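Local structure of homoserine dehydrogenase (Thermoplasma acidophilum, 3ING) at residues I5-M10 with A83-D88; G110-T115 with N135-R140. The protein probably catalyses the NADP-dependent interconversion of aspartate semialdehyde and homoserine on the pathway from aspartate to threonine and methionine. All coordinates share one frame; numbering follows the deposited sequence.

Contact 1: residues I5-M10 with A83-D88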
loop_
_atom_site.group_PDB
_atom_site.type_symbol
_atom_site.label_atom_id
_atom_site.label_comp_id
_atom_site.label_asym_id
_atom_site.label_seq_id
_atom_site.Cartn_x
_atom_site.Cartn_y
_atom_site.Cartn_z
ATOM N N ILE A 5 -12.316 -20.366 1.932
ATOM C CA ILE A 5 -12.932 -19.519 2.967
ATOM C C ILE A 5 -14.407 -19.412 2.644
ATOM O O ILE A 5 -14.794 -19.189 1.497
ATOM C CB ILE A 5 -12.213 -18.132 3.176
ATOM C CG1 ILE A 5 -12.778 -17.451 4.445
ATOM C CG2 ILE A 5 -12.352 -17.246 1.984
ATOM C CD1 ILE A 5 -12.074 -16.147 4.904
ATOM N N ARG A 6 -15.230 -19.618 3.664
ATOM C CA ARG A 6 -16.663 -19.598 3.510
ATOM C C ARG A 6 -17.178 -18.255 3.999
ATOM O O ARG A 6 -16.869 -17.852 5.134
ATOM C CB ARG A 6 -17.282 -20.705 4.323
ATOM C CG ARG A 6 -16.875 -22.155 3.877
ATOM C CD ARG A 6 -17.171 -23.170 4.966
ATOM N NE ARG A 6 -16.445 -22.828 6.195
ATOM C CZ ARG A 6 -16.602 -23.436 7.374
ATOM N NH1 ARG A 6 -17.445 -24.459 7.515
ATOM N NH2 ARG A 6 -15.901 -23.025 8.419
ATOM N N ILE A 7 -17.941 -17.559 3.148
ATOM C CA ILE A 7 -18.471 -16.243 3.527
ATOM C C ILE A 7 -19.993 -16.159 3.404
ATOM O O ILE A 7 -20.669 -16.959 2.696
ATOM C CB ILE A 7 -17.805 -15.074 2.732
ATOM C CG1 ILE A 7 -18.517 -14.864 1.364
ATOM C CG2 ILE A 7 -16.285 -15.309 2.639
ATOM C CD1 ILE A 7 -18.002 -13.766 0.560
ATOM N N ILE A 8 -20.522 -15.200 4.153
ATOM C CA ILE A 8 -21.911 -14.816 4.074
ATOM C C ILE A 8 -21.896 -13.364 3.633
ATOM O O ILE A 8 -21.177 -12.545 4.212
ATOM C CB ILE A 8 -22.632 -14.958 5.429
ATOM C CG1 ILE A 8 -22.882 -16.452 5.751
ATOM C CG2 ILE A 8 -23.931 -14.202 5.387
ATOM C CD1 ILE A 8 -23.195 -16.730 7.251
ATOM N N LEU A 9 -22.674 -13.039 2.601
ATOM C CA LEU A 9 -22.693 -11.686 2.058
ATOM C C LEU A 9 -24.057 -11.033 2.305
ATOM O O LEU A 9 -25.045 -11.493 1.783
ATOM C CB LEU A 9 -22.434 -11.705 0.547
ATOM C CG LEU A 9 -22.477 -10.351 -0.192
ATOM C CD1 LEU A 9 -21.493 -9.340 0.503
ATOM C CD2 LEU A 9 -22.187 -10.468 -1.713
HETATM N N MSE A 10 -24.066 -9.917 3.018
HETATM C CA MSE A 10 -25.263 -9.164 3.281
HETATM C C MSE A 10 -25.252 -7.923 2.389
HETATM O O MSE A 10 -24.385 -7.077 2.553
HETATM C CB MSE A 10 -25.277 -8.688 4.725
HETATM C CG MSE A 10 -25.302 -9.740 5.799
HETATM SE SE MSE A 10 -27.105 -10.219 6.254
HETATM C CE MSE A 10 -27.969 -8.589 6.783
ATOM N N ALA A 83 -19.713 -20.681 8.394
ATOM C CA ALA A 83 -18.971 -19.706 7.601
ATOM C C ALA A 83 -17.821 -19.172 8.454
ATOM O O ALA A 83 -17.854 -19.243 9.676
ATOM C CB ALA A 83 -19.872 -18.560 7.175
ATOM N N ASP A 84 -16.823 -18.617 7.794
ATOM C CA ASP A 84 -15.682 -18.019 8.477
ATOM C C ASP A 84 -15.811 -16.494 8.618
ATOM O O ASP A 84 -15.182 -15.892 9.487
ATOM C CB ASP A 84 -14.487 -18.312 7.623
ATOM C CG ASP A 84 -14.336 -19.817 7.376
ATOM O OD1 ASP A 84 -14.177 -20.525 8.388
ATOM O OD2 ASP A 84 -14.423 -20.273 6.216
ATOM N N LEU A 85 -16.622 -15.892 7.754
ATOM C CA LEU A 85 -16.625 -14.450 7.604
ATOM C C LEU A 85 -17.955 -13.913 7.116
ATOM O O LEU A 85 -18.589 -14.508 6.237
ATOM C CB LEU A 85 -15.506 -14.164 6.597
ATOM C CG LEU A 85 -14.933 -12.838 6.160
ATOM C CD1 LEU A 85 -13.443 -13.041 5.737
ATOM C CD2 LEU A 85 -15.754 -12.316 5.025
ATOM N N LEU A 86 -18.397 -12.800 7.711
ATOM C CA LEU A 86 -19.571 -12.068 7.257
ATOM C C LEU A 86 -19.104 -10.807 6.542
ATOM O O LEU A 86 -18.193 -10.124 7.018
ATOM C CB LEU A 86 -20.486 -11.664 8.419
ATOM C CG LEU A 86 -21.592 -10.665 8.008
ATOM C CD1 LEU A 86 -22.872 -11.376 7.519
ATOM C CD2 LEU A 86 -21.883 -9.723 9.146
ATOM N N VAL A 87 -19.706 -10.524 5.389
ATOM C CA VAL A 87 -19.388 -9.344 4.613
ATOM C C VAL A 87 -20.625 -8.433 4.593
ATOM O O VAL A 87 -21.726 -8.851 4.215
ATOM C CB VAL A 87 -18.986 -9.713 3.187
ATOM C CG1 VAL A 87 -18.593 -8.418 2.396
ATOM C CG2 VAL A 87 -17.874 -10.767 3.191
ATOM N N ASP A 88 -20.437 -7.199 5.049
ATOM C CA ASP A 88 -21.505 -6.199 5.107
ATOM C C ASP A 88 -21.394 -5.194 3.984
ATOM O O ASP A 88 -20.525 -4.334 4.011
ATOM C CB ASP A 88 -21.453 -5.458 6.438
ATOM C CG ASP A 88 -22.580 -4.460 6.610
ATOM O OD1 ASP A 88 -23.475 -4.453 5.762
ATOM O OD2 ASP A 88 -22.578 -3.691 7.623
#
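Arg6 and Asp84 are joined by a side-on salt bridge where two parallel strands of the Rossmann-type nucleotide-binding sheet begin to pair: NE of Arg6 points to Asp84 OD2 at 3.3 Å, and NH2 of Arg6 to Asp84 OD1 at 3.0 Å. Both oxygens lie close to the guanidinium plane but are met from above the carboxylate, the two planes standing 47° apart. OD2 has a second donor, the backbone N of Arg6 at 2.8 Å, which takes its anti lone pair along a nearly straight bond (170°). Without the carboxylate, as with an alanine at Asp84, the Arg6 guanidinium would probably lose its countercharge here and the Arg6 amide its acceptor. The Asp84 amide answers by donating to Arg6 O.

Beyond this start the strands run side by side, their axes 4.7 Å apart at closest approach and inclined by 27°. Evidence for the register is the ladder Ile8 N to Leu85 O, Val87 N to Ile8 O and Met10 N to Val87 O.

On one face Ile5, Ile7 and Val87 pack on helix 306-321, and Leu85 lies beside Ile7, pointing the same way. On the other, Leu86 and Met10 pack on Leu102 of helix 97-108. Back on the Ile7 face, Leu9 CD1 meets Val87 CG1 at 3.6 Å, and Ile5 CD1 presses on Leu85 CD1 at 3.5 Å, tighter than usual carbon contact.

Contact 2: residues G110-T115 with N135-R140. With EDO (1,2-ethanediol), chain H.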
loop_
_atom_site.group_PDB
_atom_site.type_symbol
_atom_site.label_atom_id
_atom_site.label_comp_id
_atom_site.label_asym_id
_atom_site.label_seq_id
_atom_site.Cartn_x
_atom_site.Cartn_y
_atom_site.Cartn_z
ATOM N N GLY A 110 -18.742 -17.202 15.671
ATOM C CA GLY A 110 -17.453 -17.735 15.225
ATOM C C GLY A 110 -16.917 -17.152 13.929
ATOM O O GLY A 110 -16.016 -17.730 13.297
HETATM N N MSE A 111 -17.424 -15.991 13.537
HETATM C CA MSE A 111 -17.025 -15.411 12.292
HETATM C C MSE A 111 -16.257 -14.119 12.469
HETATM O O MSE A 111 -16.463 -13.385 13.453
HETATM C CB MSE A 111 -18.255 -15.119 11.447
HETATM C CG MSE A 111 -19.100 -16.320 11.143
HETATM SE SE MSE A 111 -20.505 -15.865 9.913
HETATM C CE MSE A 111 -21.688 -15.573 10.753
ATOM N N ASN A 112 -15.364 -13.827 11.515
ATOM C CA ASN A 112 -14.801 -12.466 11.438
ATOM C C ASN A 112 -15.694 -11.652 10.539
ATOM O O ASN A 112 -16.641 -12.191 9.949
ATOM C CB ASN A 112 -13.356 -12.478 10.925
ATOM C CG ASN A 112 -12.422 -13.195 11.842
ATOM O OD1 ASN A 112 -12.348 -12.915 13.048
ATOM N ND2 ASN A 112 -11.671 -14.131 11.283
ATOM N N VAL A 113 -15.425 -10.343 10.437
ATOM C CA VAL A 113 -16.211 -9.467 9.616
ATOM C C VAL A 113 -15.400 -8.623 8.677
ATOM O O VAL A 113 -14.334 -8.131 9.025
ATOM C CB VAL A 113 -17.100 -8.521 10.521
ATOM C CG1 VAL A 113 -17.804 -7.462 9.702
ATOM C CG2 VAL A 113 -18.129 -9.353 11.291
ATOM N N VAL A 114 -15.930 -8.452 7.464
ATOM C CA VAL A 114 -15.424 -7.467 6.513
ATOM C C VAL A 114 -16.568 -6.518 6.178
ATOM O O VAL A 114 -17.666 -6.965 5.861
ATOM C CB VAL A 114 -14.941 -8.102 5.227
ATOM C CG1 VAL A 114 -14.652 -7.019 4.239
ATOM C CG2 VAL A 114 -13.701 -9.005 5.492
ATOM N N THR A 115 -16.330 -5.211 6.251
ATOM C CA THR A 115 -17.390 -4.286 5.953
ATOM C C THR A 115 -16.971 -3.172 5.002
ATOM O O THR A 115 -15.860 -2.659 5.051
ATOM C CB THR A 115 -17.986 -3.676 7.259
ATOM O OG1 THR A 115 -19.174 -2.888 6.955
ATOM C CG2 THR A 115 -16.943 -2.803 8.010
ATOM N N ASN A 135 -14.809 -11.908 21.754
ATOM C CA ASN A 135 -15.005 -13.140 21.017
ATOM C C ASN A 135 -13.763 -13.570 20.289
ATOM O O ASN A 135 -13.779 -14.590 19.620
ATOM C CB ASN A 135 -16.180 -12.976 20.046
ATOM C CG ASN A 135 -17.500 -12.924 20.745
ATOM O OD1 ASN A 135 -18.037 -13.959 21.159
ATOM N ND2 ASN A 135 -18.079 -11.725 20.834
ATOM N N SER A 136 -12.671 -12.820 20.446
ATOM C CA SER A 136 -11.400 -13.094 19.737
ATOM C C SER A 136 -11.556 -13.150 18.207
ATOM O O SER A 136 -11.054 -14.055 17.518
ATOM C CB SER A 136 -10.725 -14.367 20.259
ATOM O OG SER A 136 -10.429 -14.232 21.648
ATOM N N LYS A 137 -12.239 -12.150 17.675
ATOM C CA LYS A 137 -12.434 -12.070 16.233
ATOM C C LYS A 137 -11.908 -10.763 15.751
ATOM O O LYS A 137 -11.466 -9.923 16.558
ATOM C CB LYS A 137 -13.899 -12.215 15.845
ATOM C CG LYS A 137 -14.546 -13.459 16.320
ATOM C CD LYS A 137 -13.965 -14.672 15.665
ATOM C CE LYS A 137 -14.653 -15.909 16.137
ATOM N NZ LYS A 137 -14.255 -16.258 17.528
ATOM N N TYR A 138 -11.928 -10.609 14.423
ATOM C CA TYR A 138 -11.416 -9.422 13.740
ATOM C C TYR A 138 -12.440 -8.809 12.835
ATOM O O TYR A 138 -13.352 -9.496 12.389
ATOM C CB TYR A 138 -10.217 -9.794 12.852
ATOM C CG TYR A 138 -9.067 -10.380 13.626
ATOM C CD1 TYR A 138 -8.169 -9.557 14.295
ATOM C CD2 TYR A 138 -8.898 -11.742 13.736
ATOM C CE1 TYR A 138 -7.105 -10.082 15.026
ATOM C CE2 TYR A 138 -7.839 -12.274 14.478
ATOM C CZ TYR A 138 -6.949 -11.436 15.107
ATOM O OH TYR A 138 -5.904 -11.949 15.848
ATOM N N ILE A 139 -12.257 -7.507 12.566
ATOM C CA ILE A 139 -13.017 -6.807 11.580
ATOM C C ILE A 139 -12.086 -6.001 10.708
ATOM O O ILE A 139 -11.169 -5.323 11.208
ATOM C CB ILE A 139 -14.112 -5.885 12.230
ATOM C CG1 ILE A 139 -14.919 -5.191 11.134
ATOM C CG2 ILE A 139 -13.499 -4.890 13.286
ATOM C CD1 ILE A 139 -16.307 -4.652 11.594
ATOM N N ARG A 140 -12.301 -6.088 9.390
ATOM C CA ARG A 140 -11.582 -5.248 8.439
ATOM C C ARG A 140 -12.583 -4.396 7.663
ATOM O O ARG A 140 -13.771 -4.745 7.524
ATOM C CB ARG A 140 -10.649 -6.060 7.512
ATOM C CG ARG A 140 -9.523 -6.796 8.228
ATOM C CD ARG A 140 -8.478 -7.368 7.189
ATOM N NE ARG A 140 -7.778 -6.265 6.540
ATOM C CZ ARG A 140 -6.697 -5.647 7.045
ATOM N NH1 ARG A 140 -6.172 -6.036 8.174
ATOM N NH2 ARG A 140 -6.139 -4.623 6.398
HETATM C C1 EDO H . -8.863 -10.401 18.185
HETATM O O1 EDO H . -10.068 -10.062 18.878
HETATM C C2 EDO H . -7.809 -10.850 19.178
HETATM O O2 EDO H . -7.731 -12.281 19.154
#
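The flat Asn112 amide lies obliquely to the Tyr138 ring, and its OD1 accepts from Tyr138 N at 2.7 Å. That donor stands 35° out of the carboxamide plane; the bond is short, although the donor is not on a lone pair. One face of the Tyr138 ring carries a 1,2-ethanediol: C1 of the diol sits 3.6 Å above the ring plane, displaced toward the rim, with Tyr138 CE1 as its nearest ring atom. Diol O1 donates to Lys137 O at 2.7 Å. The molecule probably comes from the crystallisation liquor. With CG beside the backbone N (chi1 -64°), Asn112 reaches across to segment 135-140, at about a right angle to Lys137.

Lys137 lays its methylenes against Met111 O and Asn112 OD1, and CE comes 3.4 Å from Gly110 C. Bends at chi2 and chi4 turn NZ back to Asn135 O, 2.7 Å away, at the end of helix 119-135.

Strands 112-115 and 139-140, with that helix between them, form a parallel beta-alpha-beta unit of the Rossmann-type domain. Its ladder is Val113 N to Tyr138 O, Arg140 N to Val113 O and Thr115 N to Arg140 O. Val113 CG1 lies alongside Ile139 CD1 at 3.7 Å, while Arg140 directs its guanidinium to Asp156 and Asp316.

Chemically, the Asn112 carboxamide does the work of a backbone acceptor where regular pairing begins, whereas Met111 O, buried under the aliphatic part of Lys137, has no polar partner in the model.

In the fold
Contacts 1 and 2 belong to the parallel part of one mixed sheet, their centres 10 Å apart, and are joined edge to edge by strands 85-88 and 112-115. Two probable hydrogen bonds stitch them: Leu86 O to Val114 N at 2.8 Å and Asp88 N to Val114 O at 2.9 Å. The order 4-10, 85-88, 112-115, 139-140 thus runs from the inside of the sheet to one of its outer strands. Contact 1 lies nearer the cofactor: the Met10 side chain is about 4 Å from NADPH, the Thr115 side chain of contact 2 about 7 Å. Thr115 OG1 bonds to the Asn117 amide and Asp88 to Thr90, an NADPH-binding residue; both also bond to Tyr103.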